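Chitinase (Thermococcus kodakarensis KOD1, PDB 5DHD) hydrolyses chitin, and the fragment described here is one of its chitin-binding domains, a small all-beta module that probably holds the enzyme on its insoluble substrate. Local coordinates at residues Val23-Gly28 against Ile88-Asp93; Ser43-Phe48 against Val60-Val65. One frame throughout, in Å; residues are numbered along the deposited sequence. Where two conformers were deposited one is given.

Contact 1. Residues Val23-Gly28 against Ile88-Asp93; sequences VTLNLG and IYLYVD. With PE3 (3,6,9,12,15,18,21,24,27,30,33,36,39-tridecaoxahentetracontane-1,41-diol), chain E; PE3 (3,6,9,12,15,18,21,24,27,30,33,36,39-tridecaoxahentetracontane-1,41-diol), chain D; PE3 (3,6,9,12,15,18,21,24,27,30,33,36,39-tridecaoxahentetracontane-1,41-diol), chain F; PE3 (3,6,9,12,15,18,21,24,27,30,33,36,39-tridecaoxahentetracontane-1,41-diol), chain G.
L90 reaches across the gap between two beta-sheets and sets its two methyls on different leucines of the facing strand. Its CD1 lies 4.1 Å from L25 CD1 and just as far from L25 CD2, so it rests on the fork of that side chain; its other branch, CD2, meets L27 CD2 at 3.9 Å. The CG of L90 stands opposite its own backbone N (chi1 169°), which carries the fork out into the interface, and both leucine pairs meet at a slant. L27 CD2 also approaches V92 CG2, more loosely at 4.4 Å. No hydrogen bond crosses here: the touching atoms are all methyls, and all four residues are buried. Their separation is that of packed sheets, with the CA atoms of L25 and L90 8.6 Å apart.

Alternation along 88-92 turns Y89 and Y91 to the outer side of their sheet, where polyethylene glycol chains lie. C14 of the chain E glycol sits 3.3 Å above the centre of the Y91 ring, and O16 of that glycol comes 3.3 Å from Y91 CZ. The ring thus offers a flat apolar patch that takes up the polyether, with no sugar-binding role established for it. With an alanine at Y91 in place of the ring, the chain E glycol is likely to lose the flat apolar surface under its C14 and C15.

W33 packs against L25 and L27 from a loop, and S8 touches L90. Strand 19-26 runs between 9-15 and 72-79 in one sheet, while 85-92 lies between 34-39 and 95-99 in the other, so the contact joins inner strands of a beta-sandwich.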
loop_
_atom_site.group_PDB
_atom_site.type_symbol
_atom_site.label_atom_id
_atom_site.label_comp_id
_atom_site.label_asym_id
_atom_site.label_seq_id
_atom_site.Cartn_x
_atom_site.Cartn_y
_atom_site.Cartn_z
ATOM N N VAL A 23 -1.129 -5.868 2.771
ATOM C CA VAL A 23 -0.717 -4.782 3.641
ATOM C C VAL A 23 -1.616 -4.566 4.842
ATOM O O VAL A 23 -2.839 -4.536 4.711
ATOM C CB VAL A 23 -0.693 -3.469 2.813
ATOM C CG1 VAL A 23 -0.271 -2.285 3.699
ATOM C CG2 VAL A 23 0.230 -3.614 1.614
ATOM N N THR A 24 -1.009 -4.421 6.016
ATOM C CA THR A 24 -1.776 -4.128 7.217
ATOM C C THR A 24 -1.237 -2.842 7.796
ATOM O O THR A 24 -0.022 -2.675 7.964
ATOM C CB THR A 24 -1.616 -5.230 8.285
ATOM O OG1 THR A 24 -2.231 -6.427 7.808
ATOM C CG2 THR A 24 -2.299 -4.828 9.595
ATOM N N LEU A 25 -2.154 -1.926 8.068
ATOM C CA LEU A 25 -1.805 -0.645 8.646
ATOM C C LEU A 25 -2.256 -0.615 10.097
ATOM O O LEU A 25 -3.413 -0.884 10.406
ATOM C CB LEU A 25 -2.469 0.511 7.887
ATOM C CG LEU A 25 -2.295 0.523 6.369
ATOM C CD1 LEU A 25 -3.040 1.737 5.788
ATOM C CD2 LEU A 25 -0.796 0.579 5.982
ATOM N N ASN A 26 -1.320 -0.299 10.976
ATOM C CA ASN A 26 -1.584 -0.217 12.397
ATOM C C ASN A 26 -1.509 1.275 12.719
ATOM O O ASN A 26 -0.448 1.779 13.033
ATOM C CB ASN A 26 -0.501 -1.018 13.122
ATOM C CG ASN A 26 -0.491 -0.775 14.603
ATOM O OD1 ASN A 26 -1.538 -0.658 15.224
ATOM N ND2 ASN A 26 0.705 -0.717 15.185
ATOM N N LEU A 27 -2.647 1.964 12.603
ATOM C CA LEU A 27 -2.702 3.404 12.819
ATOM C C LEU A 27 -3.106 3.904 14.197
ATOM O O LEU A 27 -2.798 5.043 14.547
ATOM C CB LEU A 27 -3.632 4.005 11.761
ATOM C CG LEU A 27 -3.373 3.495 10.334
ATOM C CD1 LEU A 27 -4.409 4.130 9.398
ATOM C CD2 LEU A 27 -1.935 3.831 9.871
ATOM N N GLY A 28 -3.798 3.070 14.967
ATOM C CA GLY A 28 -4.224 3.480 16.295
ATOM C C GLY A 28 -5.455 4.371 16.284
ATOM O O GLY A 28 -5.911 4.826 17.335
ATOM N N ILE A 88 7.212 1.104 -0.689
ATOM C CA ILE A 88 5.847 1.393 -0.263
ATOM C C ILE A 88 5.953 2.458 0.823
ATOM O O ILE A 88 6.706 2.296 1.788
ATOM C CB ILE A 88 5.125 0.141 0.301
ATOM C CG1 ILE A 88 5.050 -0.958 -0.781
ATOM C CG2 ILE A 88 3.724 0.539 0.825
ATOM C CD1 ILE A 88 4.414 -2.276 -0.299
ATOM N N TYR A 89 5.211 3.548 0.655
ATOM C CA TYR A 89 5.231 4.651 1.613
ATOM C C TYR A 89 3.857 4.868 2.232
ATOM O O TYR A 89 2.854 4.892 1.521
ATOM C CB TYR A 89 5.644 5.955 0.907
ATOM C CG TYR A 89 6.976 5.879 0.186
ATOM C CD1 TYR A 89 8.174 6.137 0.859
ATOM C CD2 TYR A 89 7.035 5.531 -1.156
ATOM C CE1 TYR A 89 9.397 6.047 0.197
ATOM C CE2 TYR A 89 8.245 5.440 -1.825
ATOM C CZ TYR A 89 9.411 5.702 -1.138
ATOM O OH TYR A 89 10.595 5.627 -1.821
ATOM N N LEU A 90 3.817 5.032 3.551
ATOM C CA LEU A 90 2.558 5.292 4.245
ATOM C C LEU A 90 2.526 6.744 4.704
ATOM O O LEU A 90 3.345 7.170 5.522
ATOM C CB LEU A 90 2.383 4.381 5.457
ATOM C CG LEU A 90 1.215 4.750 6.398
ATOM C CD1 LEU A 90 -0.143 4.605 5.698
ATOM C CD2 LEU A 90 1.290 3.851 7.641
ATOM N N TYR A 91 1.573 7.495 4.162
ATOM C CA TYR A 91 1.394 8.896 4.508
ATOM C C TYR A 91 0.084 9.104 5.241
ATOM O O TYR A 91 -0.958 8.599 4.828
ATOM C CB TYR A 91 1.396 9.788 3.266
ATOM C CG TYR A 91 2.768 10.007 2.679
ATOM C CD1 TYR A 91 3.605 11.010 3.179
ATOM C CD2 TYR A 91 3.251 9.192 1.651
ATOM C CE1 TYR A 91 4.897 11.191 2.664
ATOM C CE2 TYR A 91 4.544 9.368 1.127
ATOM C CZ TYR A 91 5.351 10.368 1.645
ATOM O OH TYR A 91 6.617 10.562 1.138
ATOM N N VAL A 92 0.148 9.841 6.343
ATOM C CA VAL A 92 -1.036 10.155 7.126
ATOM C C VAL A 92 -0.975 11.647 7.421
ATOM O O VAL A 92 -0.012 12.138 8.015
ATOM C CB VAL A 92 -1.092 9.359 8.438
ATOM C CG1 VAL A 92 -2.302 9.836 9.286
ATOM C CG2 VAL A 92 -1.219 7.850 8.124
ATOM N N ASP A 93 -2.006 12.360 6.976
ATOM C CA ASP A 93 -2.097 13.801 7.161
ATOM C C ASP A 93 -0.856 14.530 6.651
ATOM O O ASP A 93 -0.382 15.486 7.267
ATOM C CB ASP A 93 -2.387 14.123 8.632
ATOM C CG ASP A 93 -3.747 13.580 9.086
ATOM O OD1 ASP A 93 -4.635 13.426 8.222
ATOM O OD2 ASP A 93 -3.938 13.305 10.290
HETATM C C18 PE3 E . 6.025 11.331 -2.467
HETATM C C17 PE3 E . 5.651 12.420 -1.472
HETATM O O16 PE3 E . 4.367 12.082 -0.974
HETATM C C15 PE3 E . 3.886 13.011 -0.023
HETATM C C14 PE3 E . 2.511 12.530 0.395
HETATM O O13 PE3 E . 1.661 12.762 -0.717
HETATM C C12 PE3 E . 0.372 12.285 -0.384
HETATM C C11 PE3 E . -0.554 12.549 -1.566
HETATM O O10 PE3 E . -0.038 12.033 -2.781
HETATM C C9 PE3 E . -1.030 12.345 -3.756
HETATM C C8 PE3 E . -0.669 11.874 -5.159
HETATM O O7 PE3 E . 0.724 12.016 -5.392
HETATM C C6 PE3 E . 0.941 11.517 -6.706
HETATM C C5 PE3 E . 2.408 11.619 -7.131
HETATM O O4 PE3 E . 3.263 11.273 -6.050
HETATM C C42 PE3 D . 0.701 -11.544 7.819
HETATM C C41 PE3 D . 1.673 -12.672 8.096
HETATM O O40 PE3 D . 1.155 -13.864 7.514
HETATM C C39 PE3 D . 2.087 -14.902 7.789
HETATM C C38 PE3 D . 1.604 -16.225 7.187
HETATM O O37 PE3 D . 1.490 -16.113 5.779
HETATM C C36 PE3 D . 1.030 -17.361 5.236
HETATM C C35 PE3 D . 0.884 -17.260 3.690
HETATM O O34 PE3 D . -0.126 -16.280 3.348
HETATM C C33 PE3 D . -0.239 -16.175 1.912
HETATM C C32 PE3 D . -1.301 -15.115 1.543
HETATM O O31 PE3 D . -1.999 -14.615 2.698
HETATM C C30 PE3 D . -2.940 -13.656 2.251
HETATM C C29 PE3 D . -3.734 -13.088 3.424
HETATM O O28 PE3 D . -2.860 -12.364 4.299
HETATM C C27 PE3 D . -3.672 -11.833 5.350
HETATM C C26 PE3 D . -2.819 -11.007 6.314
HETATM O O25 PE3 D . -2.066 -10.007 5.618
HETATM C C24 PE3 D . -1.371 -9.285 6.630
HETATM C C23 PE3 D . -0.542 -8.176 6.024
HETATM O O22 PE3 D . 0.738 -8.113 6.590
HETATM C C30 PE3 F . 12.897 2.294 3.706
HETATM C C29 PE3 F . 12.035 2.759 2.533
HETATM O O28 PE3 F . 12.879 3.066 1.436
HETATM C C27 PE3 F . 12.047 3.496 0.355
HETATM C C26 PE3 F . 12.916 3.856 -0.853
HETATM O O25 PE3 F . 13.379 2.666 -1.502
HETATM O O31 PE3 G . 0.693 3.159 15.578
HETATM C C30 PE3 G . 1.782 2.296 15.913
HETATM C C29 PE3 G . 3.048 2.772 15.198
#

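Contact 2. Residues Ser43-Phe48 against Val60-Val65; sequences SSVSSF and VVFTPV
V45 and F48 meet V60 and F62 between the two sheets of a beta-sandwich, towards the edge of the smaller one, strand 45-48 belonging to the four-stranded sheet and strand 60-64 to the five-stranded one. The short strand axes run nearly parallel, 7° apart, but approach only to 10.8 Å, so side chains alone bridge the sheets and no hydrogen bond joins them.

Packing is close at two points, V45 on V60 and F48 on F62. V45 CG2 lodges against the fork of V60, 3.9 Å from V60 CG1 and 4.0 Å from V60 CG2. This methyl is the branch placed opposite V45's carbonyl carbon, beside the backbone N. Between the two points the touch is looser, F62 CZ standing 4.4 Å from V45 CG2. F62 is buried, and further aromatic contacts help to position it: its ring stacks with F77 and meets F75 at an inclined angle, both on strand 72-79 of the facing sheet, which pairs with 45-49.

The solvent side is that of F48, which is exposed although its approach to F62 is no longer than that of the valines. Strand 45-49 is the outermost of its sheet, and a classic beta bulge, in which S46 and S47 pair with the single residue I78, comes just before F48. K53 of the outermost strand 51-56 touches V45, F48 and V60.

F48 meets F62 with the root of its side chain: F48 CB lies 3.8 Å from F62 CE1, with F48 CG a little farther from the same atom.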
loop_
_atom_site.group_PDB
_atom_site.type_symbol
_atom_site.label_atom_id
_atom_site.label_comp_id
_atom_site.label_asym_id
_atom_site.label_seq_id
_atom_site.Cartn_x
_atom_site.Cartn_y
_atom_site.Cartn_z
ATOM N N SER A 43 5.879 -2.969 -14.924
ATOM C CA SER A 43 4.939 -3.663 -14.054
ATOM C C SER A 43 3.710 -2.798 -13.801
ATOM O O SER A 43 3.763 -1.575 -13.906
ATOM C CB SER A 43 5.592 -4.033 -12.705
ATOM O OG SER A 43 4.676 -4.679 -11.813
ATOM N N SER A 44 2.600 -3.448 -13.475
ATOM C CA SER A 44 1.371 -2.734 -13.179
ATOM C C SER A 44 0.558 -3.544 -12.182
ATOM O O SER A 44 0.777 -4.744 -12.014
ATOM C CB SER A 44 0.519 -2.492 -14.442
ATOM O OG SER A 44 0.095 -3.698 -15.033
ATOM N N VAL A 45 -0.363 -2.876 -11.501
ATOM C CA VAL A 45 -1.220 -3.553 -10.544
ATOM C C VAL A 45 -2.353 -4.187 -11.333
ATOM O O VAL A 45 -3.069 -3.500 -12.070
ATOM C CB VAL A 45 -1.769 -2.556 -9.497
ATOM C CG1 VAL A 45 -2.884 -3.194 -8.681
ATOM C CG2 VAL A 45 -0.647 -2.130 -8.593
ATOM N N SER A 46 -2.506 -5.498 -11.198
ATOM C CA SER A 46 -3.553 -6.216 -11.916
ATOM C C SER A 46 -4.779 -6.506 -11.059
ATOM O O SER A 46 -5.860 -6.780 -11.586
ATOM C CB SER A 46 -2.997 -7.510 -12.508
ATOM O OG SER A 46 -2.382 -8.299 -11.520
ATOM N N SER A 47 -4.616 -6.452 -9.741
ATOM C CA SER A 47 -5.730 -6.709 -8.838
ATOM C C SER A 47 -5.544 -5.974 -7.513
ATOM O O SER A 47 -4.419 -5.750 -7.072
ATOM C CB SER A 47 -5.842 -8.213 -8.543
ATOM O OG SER A 47 -6.968 -8.516 -7.734
ATOM N N PHE A 48 -6.649 -5.568 -6.899
ATOM C CA PHE A 48 -6.591 -4.912 -5.597
ATOM C C PHE A 48 -7.933 -5.036 -4.898
ATOM O O PHE A 48 -8.965 -5.269 -5.540
ATOM C CB PHE A 48 -6.157 -3.432 -5.694
ATOM C CG PHE A 48 -7.144 -2.544 -6.410
ATOM C CD1 PHE A 48 -7.140 -2.460 -7.790
ATOM C CD2 PHE A 48 -8.079 -1.801 -5.691
ATOM C CE1 PHE A 48 -8.071 -1.633 -8.456
ATOM C CE2 PHE A 48 -9.011 -0.972 -6.343
ATOM C CZ PHE A 48 -8.999 -0.894 -7.716
ATOM N N VAL A 60 1.536 4.175 -7.614
ATOM C CA VAL A 60 0.207 3.597 -7.510
ATOM C C VAL A 60 -0.216 4.065 -6.123
ATOM O O VAL A 60 0.462 3.786 -5.132
ATOM C CB VAL A 60 0.220 2.048 -7.617
ATOM C CG1 VAL A 60 -1.214 1.520 -7.490
ATOM C CG2 VAL A 60 0.793 1.633 -8.975
ATOM N N VAL A 61 -1.322 4.798 -6.064
ATOM C CA VAL A 61 -1.803 5.357 -4.811
ATOM C C VAL A 61 -3.053 4.667 -4.292
ATOM O O VAL A 61 -4.085 4.621 -4.970
ATOM C CB VAL A 61 -2.070 6.882 -4.977
ATOM C CG1 VAL A 61 -2.502 7.487 -3.660
ATOM C CG2 VAL A 61 -0.801 7.593 -5.489
ATOM N N PHE A 62 -2.953 4.132 -3.081
ATOM C CA PHE A 62 -4.072 3.449 -2.455
ATOM C C PHE A 62 -4.622 4.289 -1.315
ATOM O O PHE A 62 -3.866 4.877 -0.536
ATOM C CB PHE A 62 -3.651 2.076 -1.908
ATOM C CG PHE A 62 -3.319 1.079 -2.978
ATOM C CD1 PHE A 62 -4.318 0.439 -3.694
ATOM C CD2 PHE A 62 -1.988 0.784 -3.262
ATOM C CE1 PHE A 62 -3.996 -0.495 -4.682
ATOM C CE2 PHE A 62 -1.659 -0.155 -4.258
ATOM C CZ PHE A 62 -2.659 -0.786 -4.956
ATOM N N THR A 63 -5.946 4.345 -1.238
ATOM C CA THR A 63 -6.631 5.082 -0.189
ATOM C C THR A 63 -7.744 4.190 0.353
ATOM O O THR A 63 -8.209 3.272 -0.329
ATOM C CB THR A 63 -7.185 6.437 -0.710
ATOM O OG1 THR A 63 -7.928 6.227 -1.919
ATOM C CG2 THR A 63 -6.035 7.403 -0.990
ATOM N N PRO A 64 -8.204 4.464 1.578
ATOM C CA PRO A 64 -9.256 3.633 2.165
ATOM C C PRO A 64 -10.658 3.738 1.611
ATOM O O PRO A 64 -11.086 4.797 1.149
ATOM C CB PRO A 64 -9.249 4.039 3.647
ATOM C CG PRO A 64 -8.831 5.499 3.596
ATOM C CD PRO A 64 -7.765 5.535 2.502
ATOM N N VAL A 65 -11.358 2.608 1.640
ATOM C CA VAL A 65 -12.763 2.603 1.266
ATOM C C VAL A 65 -13.433 3.046 2.571
ATOM O O VAL A 65 -12.764 3.175 3.600
ATOM C CB VAL A 65 -13.249 1.199 0.794
ATOM C CG1 VAL A 65 -12.619 0.897 -0.566
ATOM C CG2 VAL A 65 -12.911 0.103 1.815
#

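Overall arrangement
Both contacts join the same two sheets of the sandwich, through different strands and on opposite sides of the domain's centre; their own centres lie about 14 Å apart and their nearest atoms about 7 Å. Contact 1 uses inner strands and is wholly buried, built from leucine and valine methyls. Contact 2 uses the edge strand 45-49 on one side, and it mixes valine methyls with aromatic rings, from buried V60 and F62 to exposed F48. Along the chain, contact 2 is nested within the loop that contact 1 closes. F75, on strand 72-79, pairs with V23 by backbone bonds within its sheet and meets the F62 ring across the interior.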